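Local coordinates for protein phosphotransferase ChpT (PDB 4QPK) that relays phosphoryl groups as a homodimeric histidine phosphotransferase, in the phosphorelay that controls Brucella abortus growth, division and survival inside host cells, at residues R100-A105 against L149-L154; V181-G186 against D237-A242; A48-R53 against H211-Y216. One frame throughout, in Å; residues are numbered along the deposited sequence.

In the fold
Contacts 1 and 3 both tie the N-terminal helices of the DHp domain to the C-terminal kinase-like domain, and their centres lie about 12 Å apart. A probable hydrogen bond of 2.9 Å from Q214 NE2 to N152 OD1 joins them, and both touch the second subunit. Contact 2 lies in the sheet of the C-terminal domain, its centre about 17 Å from that of contact 1; helix 144-160 connects the two, with L154 CD2 3.7 Å from I182 CG1. Contacts 2 and 3 stay separate, about 9 Å apart at their nearest atoms. Contact 3 adjoins the phosphotransfer site, since H211 of that contact neighbours H56, the histidine that becomes phosphorylated.

Contact 1: residues R100-A105 against L149-L154; sequences RIAFGA and LLLNML
L151 and N152 meet the end of helix 78-102 at I101, A102 and F103, where a DHp helix packs against helix 144-160 of the domain that resembles the catalytic and ATP-binding domain of histidine kinases. The backbones are close, with the CA atoms of A102 and L151 only 5.5 Å apart. L151 can be followed outward. Its CB faces A102 CB at 3.8 Å, methyl against methylene. From there CG turns anti to the carbonyl carbon (chi1 -69°), and CD1 reaches the beta-branch of I101, 3.5 Å from CG2 and 3.9 Å from CB. Beyond these segments, L151 also packs on A118 and A122 of helix 115-126, which places it among three helices.

The next residue supplies the polar half. N152 ND2 donates to A102 O over 3.0 Å; the acceptor lies almost in the amide plane, but the donor stands above the carbonyl plane, by 42°, and the N-H...O angle is a modest 140°. That carbonyl belongs to the last residue of helix 78-102. K148, one turn earlier, sends NZ to the next two carbonyls, those of F103 and G104, so two side chains of one helix bind three successive carbonyls. Both polar atoms of the buried amide have partners outside the segments too: ND2 bonds to K148 O, and Q214 satisfies OD1. The same OD1 comes to the edge of the F103 ring, near the ring plane, 3.2 Å from CE1.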
ATOM      1  N   ARG B 100       5.328  -5.050  -2.125  1.00 15.94           N
ATOM      2  CA  ARG B 100       4.805  -6.183  -1.359  1.00 17.79           C
ATOM      3  C   ARG B 100       5.855  -6.767  -0.403  1.00 19.56           C
ATOM      4  O   ARG B 100       5.534  -7.195   0.716  1.00 17.58           O
ATOM      5  CB  ARG B 100       4.322  -7.259  -2.346  1.00 21.51           C
ATOM      6  CG  ARG B 100       3.206  -8.161  -1.892  1.00 42.91           C
ATOM      7  CD  ARG B 100       2.832  -9.105  -3.036  1.00 37.07           C
ATOM      8  NE  ARG B 100       2.498 -10.464  -2.602  1.00 42.94           N
ATOM      9  CZ  ARG B 100       3.345 -11.493  -2.592  1.00 49.88           C
ATOM     10  NH1 ARG B 100       4.611 -11.334  -2.968  1.00 42.59           N
ATOM     11  NH2 ARG B 100       2.926 -12.688  -2.187  1.00 48.99           N
ATOM     12  N   ILE B 101       7.110  -6.783  -0.849  1.00 14.94           N
ATOM     13  CA  ILE B 101       8.213  -7.301  -0.043  1.00 16.30           C
ATOM     14  C   ILE B 101       8.960  -6.173   0.678  1.00 17.63           C
ATOM     15  O   ILE B 101       9.258  -6.303   1.859  1.00 21.46           O
ATOM     16  CB  ILE B 101       9.218  -8.106  -0.912  1.00 14.03           C
ATOM     17  CG1 ILE B 101       8.488  -9.224  -1.660  1.00 17.25           C
ATOM     18  CG2 ILE B 101      10.328  -8.724  -0.038  1.00 18.65           C
ATOM     19  CD1 ILE B 101       9.412 -10.148  -2.473  1.00 23.49           C
ATOM     20  N   ALA B 102       9.228  -5.053   0.009  1.00 13.88           N
ATOM     21  CA  ALA B 102      10.046  -4.008   0.627  1.00 15.28           C
ATOM     22  C   ALA B 102       9.307  -3.278   1.758  1.00 18.62           C
ATOM     23  O   ALA B 102       9.902  -2.919   2.782  1.00 16.30           O
ATOM     24  CB  ALA B 102      10.507  -2.999  -0.424  1.00 16.16           C
ATOM     25  N   PHE B 103       8.008  -3.082   1.574  1.00 15.18           N
ATOM     26  CA  PHE B 103       7.191  -2.369   2.559  1.00 17.60           C
ATOM     27  C   PHE B 103       6.225  -3.321   3.255  1.00 20.73           C
ATOM     28  O   PHE B 103       5.947  -3.169   4.441  1.00 20.30           O
ATOM     29  CB  PHE B 103       6.384  -1.230   1.910  1.00 17.82           C
ATOM     30  CG  PHE B 103       7.219  -0.161   1.247  1.00 18.51           C
ATOM     31  CD1 PHE B 103       8.469   0.184   1.720  1.00 21.50           C
ATOM     32  CD2 PHE B 103       6.733   0.501   0.131  1.00 28.97           C
ATOM     33  CE1 PHE B 103       9.217   1.177   1.090  1.00 21.47           C
ATOM     34  CE2 PHE B 103       7.474   1.484  -0.501  1.00 31.39           C
ATOM     35  CZ  PHE B 103       8.718   1.822  -0.018  1.00 24.71           C
ATOM     36  N   GLY B 104       5.704  -4.286   2.500  1.00 19.19           N
ATOM     37  CA  GLY B 104       4.719  -5.246   2.976  1.00 14.51           C
ATOM     38  C   GLY B 104       5.273  -6.419   3.771  1.00 18.23           C
ATOM     39  O   GLY B 104       6.442  -6.450   4.159  1.00 19.20           O
ATOM     40  N   ALA B 105       4.419  -7.395   4.021  1.00 19.11           N
ATOM     41  CA  ALA B 105       4.818  -8.590   4.762  1.00 24.51           C
ATOM     42  C   ALA B 105       4.992  -9.823   3.866  1.00 29.99           C
ATOM     43  O   ALA B 105       5.142 -10.941   4.357  1.00 32.46           O
ATOM     44  CB  ALA B 105       3.790  -8.880   5.849  1.00 28.59           C
ATOM     45  N   LEU B 149      15.320  -4.396   4.753  1.00 15.30           N
ATOM     46  CA  LEU B 149      16.353  -3.364   4.795  1.00 13.38           C
ATOM     47  C   LEU B 149      17.109  -3.322   3.454  1.00 15.36           C
ATOM     48  O   LEU B 149      17.289  -2.257   2.872  1.00 16.06           O
ATOM     49  CB  LEU B 149      17.326  -3.613   5.956  1.00 16.04           C
ATOM     50  CG  LEU B 149      18.608  -2.774   5.905  1.00 15.76           C
ATOM     51  CD1 LEU B 149      18.286  -1.295   6.048  1.00 17.43           C
ATOM     52  CD2 LEU B 149      19.568  -3.239   7.014  1.00 17.24           C
ATOM     53  N   LEU B 150      17.520  -4.494   2.970  1.00 15.76           N
ATOM     54  CA  LEU B 150      18.225  -4.598   1.698  1.00 17.32           C
ATOM     55  C   LEU B 150      17.450  -3.913   0.561  1.00 16.10           C
ATOM     56  O   LEU B 150      17.998  -3.069  -0.151  1.00 17.37           O
ATOM     57  CB  LEU B 150      18.498  -6.080   1.371  1.00 15.68           C
ATOM     58  CG  LEU B 150      19.028  -6.455  -0.022  1.00 17.33           C
ATOM     59  CD1 LEU B 150      20.350  -5.787  -0.319  1.00 19.54           C
ATOM     60  CD2 LEU B 150      19.141  -7.972  -0.138  1.00 21.89           C
ATOM     61  N   LEU B 151      16.177  -4.259   0.393  1.00 16.26           N
ATOM     62  CA  LEU B 151      15.393  -3.676  -0.690  1.00 14.37           C
ATOM     63  C   LEU B 151      15.218  -2.166  -0.508  1.00 15.35           C
ATOM     64  O   LEU B 151      15.215  -1.417  -1.479  1.00 15.58           O
ATOM     65  CB  LEU B 151      14.025  -4.358  -0.803  1.00 15.51           C
ATOM     66  CG  LEU B 151      14.063  -5.804  -1.293  1.00 15.60           C
ATOM     67  CD1 LEU B 151      12.642  -6.369  -1.295  1.00 19.23           C
ATOM     68  CD2 LEU B 151      14.652  -5.895  -2.693  1.00 17.96           C
ATOM     69  N   ASN B 152      15.068  -1.712   0.733  1.00 14.27           N
ATOM     70  CA  ASN B 152      14.935  -0.280   0.961  1.00 14.02           C
ATOM     71  C   ASN B 152      16.240   0.478   0.699  1.00 15.21           C
ATOM     72  O   ASN B 152      16.214   1.628   0.279  1.00 15.13           O
ATOM     73  CB  ASN B 152      14.432  -0.010   2.374  1.00 15.49           C
ATOM     74  CG  ASN B 152      12.911  -0.079   2.451  1.00 16.53           C
ATOM     75  OD1 ASN B 152      12.225   0.917   2.213  1.00 17.36           O
ATOM     76  ND2 ASN B 152      12.386  -1.260   2.732  1.00 14.70           N
ATOM     77  N   MET B 153      17.369  -0.176   0.928  1.00 16.69           N
ATOM     78  CA  MET B 153      18.656   0.402   0.575  1.00 15.95           C
ATOM     79  C   MET B 153      18.782   0.578  -0.946  1.00 19.02           C
ATOM     80  O   MET B 153      19.469   1.481  -1.401  1.00 17.98           O
ATOM     81  CB  MET B 153      19.798  -0.473   1.113  1.00 16.88           C
ATOM     82  CG  MET B 153      19.953  -0.374   2.612  1.00 18.08           C
ATOM     83  SD  MET B 153      21.212  -1.468   3.289  1.00 22.37           S
ATOM     84  CE  MET B 153      22.742  -0.720   2.731  1.00 24.83           C
ATOM     85  N   LEU B 154      18.129  -0.281  -1.737  1.00 14.56           N
ATOM     86  CA  LEU B 154      18.137  -0.088  -3.191  1.00 16.28           C
ATOM     87  C   LEU B 154      17.458   1.218  -3.558  1.00 17.47           C
ATOM     88  O   LEU B 154      17.868   1.910  -4.488  1.00 16.70           O
ATOM     89  CB  LEU B 154      17.415  -1.229  -3.907  1.00 16.77           C
ATOM     90  CG  LEU B 154      17.842  -2.644  -3.567  1.00 21.68           C
ATOM     91  CD1 LEU B 154      17.142  -3.628  -4.514  1.00 19.46           C
ATOM     92  CD2 LEU B 154      19.349  -2.761  -3.625  1.00 20.65           C
TER

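Contact 2: residues V181-G186 against D237-A242; sequences VITVKG and DIVFSA
The F240 ring receives V184 at its edge, near the ring plane, where CG2 stands 4.3 Å from CE2; I156 and I231 also pack on this side chain. The other flat group, the D237 carboxylate, divides its oxygens: OD2 forms a salt bridge with K185 NZ at 3.0 Å, weak as a hydrogen bond, while OD1 bonds to T234 OG1. With D237 CG between its backbone N and carbonyl carbon (chi1 58°), the carboxylate runs alongside K185, pointing the same way, beyond the last bridged pair. The two strands form an antiparallel ladder, 169° between their directions, in the mixed five-stranded sheet of the kinase-like domain. I182 and F240 are a hydrogen-bonded pair, with I182 N to F240 O at 2.8 Å and F240 N to I182 O at 2.7 Å. V184 and I238 repeat the pattern. V181 with S241 and T183 with V239 are non-hydrogen-bonded pairs, and there T183 CA lies 3.5 Å from I238 O in a CA-H...O contact. I182, V184, I238 and F240 share a buried face, from which I182 and F240 reach helix 144-160. The opposite face is mixed: T183, V239 and S241 are partly exposed, whereas V181 is buried, its CG1 touching V239 CG1 at 3.6 Å.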
ATOM      1  N   VAL B 181      25.968  -4.621   0.301  1.00 18.74           N
ATOM      2  CA  VAL B 181      26.733  -3.538  -0.285  1.00 21.29           C
ATOM      3  C   VAL B 181      26.024  -3.020  -1.523  1.00 23.06           C
ATOM      4  O   VAL B 181      25.814  -3.757  -2.485  1.00 22.05           O
ATOM      5  CB  VAL B 181      28.162  -3.987  -0.644  1.00 19.88           C
ATOM      6  CG1 VAL B 181      28.991  -2.779  -1.048  1.00 22.81           C
ATOM      7  CG2 VAL B 181      28.796  -4.713   0.554  1.00 21.60           C
ATOM      8  N   ILE B 182      25.652  -1.748  -1.484  1.00 17.86           N
ATOM      9  CA  ILE B 182      24.977  -1.108  -2.604  1.00 17.64           C
ATOM     10  C   ILE B 182      25.877   0.002  -3.122  1.00 19.22           C
ATOM     11  O   ILE B 182      26.149   0.977  -2.411  1.00 22.35           O
ATOM     12  CB  ILE B 182      23.598  -0.542  -2.190  1.00 19.40           C
ATOM     13  CG1 ILE B 182      22.576  -1.675  -2.070  1.00 26.41           C
ATOM     14  CG2 ILE B 182      23.075   0.427  -3.226  1.00 21.36           C
ATOM     15  CD1 ILE B 182      22.677  -2.483  -0.792  1.00 28.49           C
ATOM     16  N   THR B 183      26.353  -0.166  -4.350  1.00 19.46           N
ATOM     17  CA  THR B 183      27.298   0.773  -4.942  1.00 19.46           C
ATOM     18  C   THR B 183      26.684   1.496  -6.133  1.00 17.42           C
ATOM     19  O   THR B 183      26.236   0.857  -7.089  1.00 20.75           O
ATOM     20  CB  THR B 183      28.586   0.054  -5.400  1.00 17.62           C
ATOM     21  OG1 THR B 183      29.127  -0.702  -4.312  1.00 20.61           O
ATOM     22  CG2 THR B 183      29.617   1.085  -5.862  1.00 23.25           C
ATOM     23  N   VAL B 184      26.645   2.822  -6.068  1.00 19.08           N
ATOM     24  CA  VAL B 184      26.096   3.602  -7.170  1.00 18.16           C
ATOM     25  C   VAL B 184      27.122   4.537  -7.814  1.00 21.39           C
ATOM     26  O   VAL B 184      27.992   5.107  -7.148  1.00 23.09           O
ATOM     27  CB  VAL B 184      24.857   4.426  -6.734  1.00 24.73           C
ATOM     28  CG1 VAL B 184      23.707   3.488  -6.365  1.00 20.87           C
ATOM     29  CG2 VAL B 184      25.187   5.351  -5.568  1.00 22.57           C
ATOM     30  N   LYS B 185      27.008   4.640  -9.132  1.00 22.52           N
ATOM     31  CA  LYS B 185      27.829   5.520  -9.967  1.00 26.16           C
ATOM     32  C   LYS B 185      26.943   6.189 -10.986  1.00 26.42           C
ATOM     33  O   LYS B 185      26.029   5.563 -11.507  1.00 29.07           O
ATOM     34  CB  LYS B 185      28.933   4.728 -10.664  1.00 24.72           C
ATOM     35  CG  LYS B 185      30.030   4.402  -9.724  1.00 38.95           C
ATOM     36  CD  LYS B 185      30.772   3.133 -10.028  1.00 45.83           C
ATOM     37  CE  LYS B 185      31.744   2.968  -8.887  1.00 33.20           C
ATOM     38  NZ  LYS B 185      32.258   1.678  -8.509  1.00 28.72           N
ATOM     39  N   GLY B 186      27.216   7.456 -11.280  1.00 30.51           N
ATOM     40  CA  GLY B 186      26.453   8.174 -12.285  1.00 24.52           C
ATOM     41  C   GLY B 186      26.907   9.616 -12.393  1.00 34.84           C
ATOM     42  O   GLY B 186      27.656  10.092 -11.540  1.00 34.05           O
ATOM     43  N   ASP B 237      32.124   7.137  -6.677  1.00 25.55           N
ATOM     44  CA  ASP B 237      30.914   6.395  -6.317  1.00 22.99           C
ATOM     45  C   ASP B 237      30.444   6.675  -4.906  1.00 28.96           C
ATOM     46  O   ASP B 237      31.122   7.350  -4.129  1.00 28.24           O
ATOM     47  CB  ASP B 237      31.119   4.883  -6.485  1.00 24.55           C
ATOM     48  CG  ASP B 237      32.275   4.301  -5.653  1.00 29.68           C
ATOM     49  OD1 ASP B 237      32.732   4.913  -4.669  1.00 32.40           O
ATOM     50  OD2 ASP B 237      32.741   3.194  -6.010  1.00 29.43           O
ATOM     51  N   ILE B 238      29.261   6.154  -4.595  1.00 23.48           N
ATOM     52  CA  ILE B 238      28.788   6.104  -3.222  1.00 22.13           C
ATOM     53  C   ILE B 238      28.468   4.657  -2.878  1.00 23.47           C
ATOM     54  O   ILE B 238      27.822   3.951  -3.651  1.00 23.09           O
ATOM     55  CB  ILE B 238      27.542   6.982  -2.991  1.00 25.54           C
ATOM     56  CG1 ILE B 238      27.822   8.430  -3.425  1.00 28.53           C
ATOM     57  CG2 ILE B 238      27.124   6.895  -1.524  1.00 20.72           C
ATOM     58  CD1 ILE B 238      26.567   9.328  -3.507  1.00 24.98           C
ATOM     59  N   VAL B 239      28.965   4.202  -1.736  1.00 22.29           N
ATOM     60  CA  VAL B 239      28.653   2.868  -1.256  1.00 22.23           C
ATOM     61  C   VAL B 239      27.781   2.951  -0.010  1.00 27.97           C
ATOM     62  O   VAL B 239      28.165   3.547   0.997  1.00 24.63           O
ATOM     63  CB  VAL B 239      29.920   2.060  -0.938  1.00 25.32           C
ATOM     64  CG1 VAL B 239      29.561   0.717  -0.349  1.00 23.85           C
ATOM     65  CG2 VAL B 239      30.764   1.891  -2.197  1.00 26.33           C
ATOM     66  N   PHE B 240      26.583   2.387  -0.098  1.00 19.58           N
ATOM     67  CA  PHE B 240      25.759   2.208   1.087  1.00 19.37           C
ATOM     68  C   PHE B 240      25.927   0.772   1.529  1.00 22.63           C
ATOM     69  O   PHE B 240      25.645  -0.142   0.763  1.00 23.08           O
ATOM     70  CB  PHE B 240      24.287   2.518   0.792  1.00 19.44           C
ATOM     71  CG  PHE B 240      24.042   3.918   0.302  1.00 21.70           C
ATOM     72  CD1 PHE B 240      23.810   4.948   1.204  1.00 20.98           C
ATOM     73  CD2 PHE B 240      24.030   4.201  -1.052  1.00 23.61           C
ATOM     74  CE1 PHE B 240      23.569   6.242   0.756  1.00 21.43           C
ATOM     75  CE2 PHE B 240      23.795   5.488  -1.508  1.00 23.37           C
ATOM     76  CZ  PHE B 240      23.566   6.512  -0.596  1.00 21.09           C
ATOM     77  N   SER B 241      26.411   0.556   2.745  1.00 20.63           N
ATOM     78  CA  SER B 241      26.609  -0.805   3.216  1.00 23.43           C
ATOM     79  C   SER B 241      25.972  -1.002   4.575  1.00 24.57           C
ATOM     80  O   SER B 241      25.811  -0.055   5.341  1.00 26.48           O
ATOM     81  CB  SER B 241      28.101  -1.150   3.281  1.00 26.54           C
ATOM     82  OG  SER B 241      28.761  -0.312   4.208  1.00 29.07           O
ATOM     83  N   ALA B 242      25.582  -2.233   4.863  1.00 21.05           N
ATOM     84  CA  ALA B 242      24.988  -2.545   6.151  1.00 21.02           C
ATOM     85  C   ALA B 242      25.484  -3.883   6.660  1.00 23.19           C
ATOM     86  O   ALA B 242      25.672  -4.817   5.881  1.00 21.49           O
ATOM     87  CB  ALA B 242      23.451  -2.550   6.051  1.00 21.85           C
TER

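Contact 3: residues A48-R53 against H211-Y216; sequences ALLCSR and HSVQPY
H211 reaches R53 through its backbone oxygen, which lies at the edge of the guanidinium group and near its plane. At 3.6 Å from NH2, H211 O makes no direct hydrogen bond; a water closes the gap, accepting from R53 NH2 at 3.0 Å and donating to H211 O at 2.9 Å. The H211 ring meets edge-to-face that of H56, the histidine phosphorylated in the relay and unmodified here, so this water-linked corner borders the phosphotransfer site.

V213 is the apolar wedge of the contact. With chi1 at 67°, CG1 sits between backbone N and carbonyl carbon and comes to 3.7 Å from L49 O, while CG2 is anti to N and rests 3.7 Å from L49 CB. The same CG2 touches L50 CD2 at 4.0 Å, the two side chains crossing at about a right angle.

Q214 follows and returns to R53: its CB lies 3.4 Å from NH2, with the amide and guanidinium planes turned 72° apart. A second water accepts weakly from R53 NH1 and donates to Q214 OE1 at 2.7 Å. The guanidinium is held by a salt bridge from NE to D57 and by the water at NH2, whereas the Q214 amide has N152 as its partner.

Further along, Y216 packs on L46 and sends its hydroxyl to the backbone N of L41. The part of helix 213-225 in this contact thus lies between helix 43-74 of the DHp hairpin, met by V213 and Y216, and helix 144-160, met by Q214 and P215 at I156; L50, which touches V213, also packs on C51 of the second subunit.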
ATOM      1  N   ALA B  48       0.124   4.831   7.517  1.00 20.10           N
ATOM      2  CA  ALA B  48      -0.507   5.749   6.563  1.00 17.80           C
ATOM      3  C   ALA B  48       0.488   6.300   5.544  1.00 19.86           C
ATOM      4  O   ALA B  48       0.197   6.333   4.345  1.00 17.38           O
ATOM      5  CB  ALA B  48      -1.192   6.905   7.297  1.00 21.10           C
ATOM      6  N   LEU B  49       1.661   6.736   6.012  1.00 19.66           N
ATOM      7  CA  LEU B  49       2.637   7.319   5.101  1.00 17.33           C
ATOM      8  C   LEU B  49       3.221   6.269   4.150  1.00 17.69           C
ATOM      9  O   LEU B  49       3.453   6.560   2.973  1.00 17.64           O
ATOM     10  CB  LEU B  49       3.754   8.019   5.888  1.00 17.93           C
ATOM     11  CG  LEU B  49       3.251   9.282   6.584  1.00 19.47           C
ATOM     12  CD1 LEU B  49       4.349   9.867   7.470  1.00 22.13           C
ATOM     13  CD2 LEU B  49       2.770  10.316   5.565  1.00 20.11           C
ATOM     14  N   LEU B  50       3.445   5.049   4.633  1.00 16.87           N
ATOM     15  CA  LEU B  50       3.907   3.987   3.729  1.00 17.34           C
ATOM     16  C   LEU B  50       2.859   3.692   2.661  1.00 18.58           C
ATOM     17  O   LEU B  50       3.188   3.537   1.487  1.00 17.49           O
ATOM     18  CB  LEU B  50       4.247   2.701   4.488  1.00 15.76           C
ATOM     19  CG  LEU B  50       5.499   2.738   5.364  1.00 20.81           C
ATOM     20  CD1 LEU B  50       5.604   1.452   6.174  1.00 21.96           C
ATOM     21  CD2 LEU B  50       6.741   2.924   4.511  1.00 19.94           C
ATOM     22  N   CYS B  51       1.598   3.633   3.064  1.00 17.60           N
ATOM     23  CA  CYS B  51       0.526   3.440   2.087  1.00 17.53           C
ATOM     24  C   CYS B  51       0.460   4.584   1.069  1.00 16.50           C
ATOM     25  O   CYS B  51       0.267   4.340  -0.122  1.00 18.29           O
ATOM     26  CB  CYS B  51      -0.822   3.279   2.807  1.00 16.00           C
ATOM     27  SG  CYS B  51      -1.019   1.638   3.596  1.00 20.03           S
ATOM     28  N   SER B  52       0.610   5.827   1.525  1.00 17.88           N
ATOM     29  CA  SER B  52       0.628   6.973   0.612  1.00 15.40           C
ATOM     30  C   SER B  52       1.781   6.880  -0.389  1.00 15.86           C
ATOM     31  O   SER B  52       1.643   7.239  -1.561  1.00 17.37           O
ATOM     32  CB  SER B  52       0.733   8.284   1.395  1.00 18.54           C
ATOM     33  OG  SER B  52      -0.528   8.658   1.918  1.00 22.57           O
ATOM     34  N   ARG B  53       2.931   6.417   0.081  1.00 15.77           N
ATOM     35  CA  ARG B  53       4.100   6.292  -0.791  1.00 17.71           C
ATOM     36  C   ARG B  53       3.826   5.273  -1.903  1.00 17.96           C
ATOM     37  O   ARG B  53       4.161   5.523  -3.057  1.00 18.76           O
ATOM     38  CB  ARG B  53       5.346   5.907   0.012  1.00 17.69           C
ATOM     39  CG  ARG B  53       6.540   5.525  -0.868  1.00 20.23           C
ATOM     40  CD  ARG B  53       6.928   6.612  -1.869  1.00 25.92           C
ATOM     41  NE  ARG B  53       8.115   6.206  -2.622  1.00 26.84           N
ATOM     42  CZ  ARG B  53       9.355   6.525  -2.271  1.00 29.23           C
ATOM     43  NH1 ARG B  53      10.386   6.116  -2.998  1.00 33.54           N
ATOM     44  NH2 ARG B  53       9.559   7.245  -1.181  1.00 29.69           N
ATOM     45  N   HIS B 211       7.187  11.310   1.181  1.00 28.42           N
ATOM     46  CA  HIS B 211       8.465  11.213   0.508  1.00 29.40           C
ATOM     47  C   HIS B 211       9.536  10.772   1.511  1.00 29.92           C
ATOM     48  O   HIS B 211      10.197   9.743   1.309  1.00 31.16           O
ATOM     49  CB  HIS B 211       8.801  12.541  -0.175  1.00 36.08           C
ATOM     50  CG  HIS B 211       7.970  12.801  -1.395  1.00 41.36           C
ATOM     51  ND1 HIS B 211       6.872  13.638  -1.390  1.00 45.13           N
ATOM     52  CD2 HIS B 211       8.059  12.307  -2.654  1.00 43.07           C
ATOM     53  CE1 HIS B 211       6.332  13.659  -2.596  1.00 47.31           C
ATOM     54  NE2 HIS B 211       7.033  12.860  -3.382  1.00 50.78           N
ATOM     55  N   SER B 212       9.648  11.481   2.630  1.00 23.58           N
ATOM     56  CA  SER B 212      10.686  11.157   3.609  1.00 22.09           C
ATOM     57  C   SER B 212      10.411   9.919   4.470  1.00 19.73           C
ATOM     58  O   SER B 212      11.280   9.517   5.242  1.00 20.85           O
ATOM     59  CB  SER B 212      10.928  12.368   4.523  1.00 24.83           C
ATOM     60  OG  SER B 212       9.730  12.773   5.170  1.00 25.75           O
ATOM     61  N   VAL B 213       9.226   9.315   4.355  1.00 19.58           N
ATOM     62  CA  VAL B 213       8.945   8.120   5.149  1.00 18.37           C
ATOM     63  C   VAL B 213       9.850   6.965   4.729  1.00 17.04           C
ATOM     64  O   VAL B 213      10.186   6.131   5.548  1.00 18.81           O
ATOM     65  CB  VAL B 213       7.448   7.684   5.057  1.00 19.19           C
ATOM     66  CG1 VAL B 213       7.068   7.206   3.668  1.00 18.39           C
ATOM     67  CG2 VAL B 213       7.120   6.601   6.096  1.00 16.66           C
ATOM     68  N   GLN B 214      10.276   6.928   3.468  1.00 17.53           N
ATOM     69  CA  GLN B 214      11.049   5.773   3.022  1.00 16.68           C
ATOM     70  C   GLN B 214      12.465   5.764   3.632  1.00 16.31           C
ATOM     71  O   GLN B 214      12.908   4.727   4.121  1.00 16.99           O
ATOM     72  CB  GLN B 214      11.099   5.714   1.485  1.00 19.53           C
ATOM     73  CG  GLN B 214      11.607   4.380   0.926  1.00 16.31           C
ATOM     74  CD  GLN B 214      13.106   4.324   0.868  1.00 17.09           C
ATOM     75  OE1 GLN B 214      13.757   5.329   0.560  1.00 21.07           O
ATOM     76  NE2 GLN B 214      13.673   3.151   1.140  1.00 14.27           N
ATOM     77  N   PRO B 215      13.180   6.913   3.620  1.00 17.45           N
ATOM     78  CA  PRO B 215      14.456   6.878   4.358  1.00 20.03           C
ATOM     79  C   PRO B 215      14.293   6.663   5.866  1.00 20.43           C
ATOM     80  O   PRO B 215      15.118   5.972   6.469  1.00 18.10           O
ATOM     81  CB  PRO B 215      15.078   8.254   4.066  1.00 21.33           C
ATOM     82  CG  PRO B 215      14.008   9.069   3.423  1.00 25.74           C
ATOM     83  CD  PRO B 215      13.089   8.096   2.750  1.00 18.95           C
ATOM     84  N   TYR B 216      13.238   7.222   6.457  1.00 19.68           N
ATOM     85  CA  TYR B 216      12.949   6.970   7.863  1.00 19.34           C
ATOM     86  C   TYR B 216      12.772   5.478   8.101  1.00 21.21           C
ATOM     87  O   TYR B 216      13.379   4.889   8.999  1.00 18.96           O
ATOM     88  CB  TYR B 216      11.694   7.745   8.294  1.00 19.64           C
ATOM     89  CG  TYR B 216      11.183   7.324   9.651  1.00 22.36           C
ATOM     90  CD1 TYR B 216      11.709   7.861  10.817  1.00 30.63           C
ATOM     91  CD2 TYR B 216      10.192   6.357   9.762  1.00 24.31           C
ATOM     92  CE1 TYR B 216      11.240   7.455  12.061  1.00 28.84           C
ATOM     93  CE2 TYR B 216       9.726   5.940  10.995  1.00 30.69           C
ATOM     94  CZ  TYR B 216      10.248   6.491  12.138  1.00 35.02           C
ATOM     95  OH  TYR B 216       9.770   6.064  13.363  1.00 37.30           O
TER
HETATM   96  O   HOH W   1      13.216   7.007  -1.442  1.00 32.77           O
HETATM   97  O   HOH W   2      11.853   9.161  -0.939  1.00 35.64           O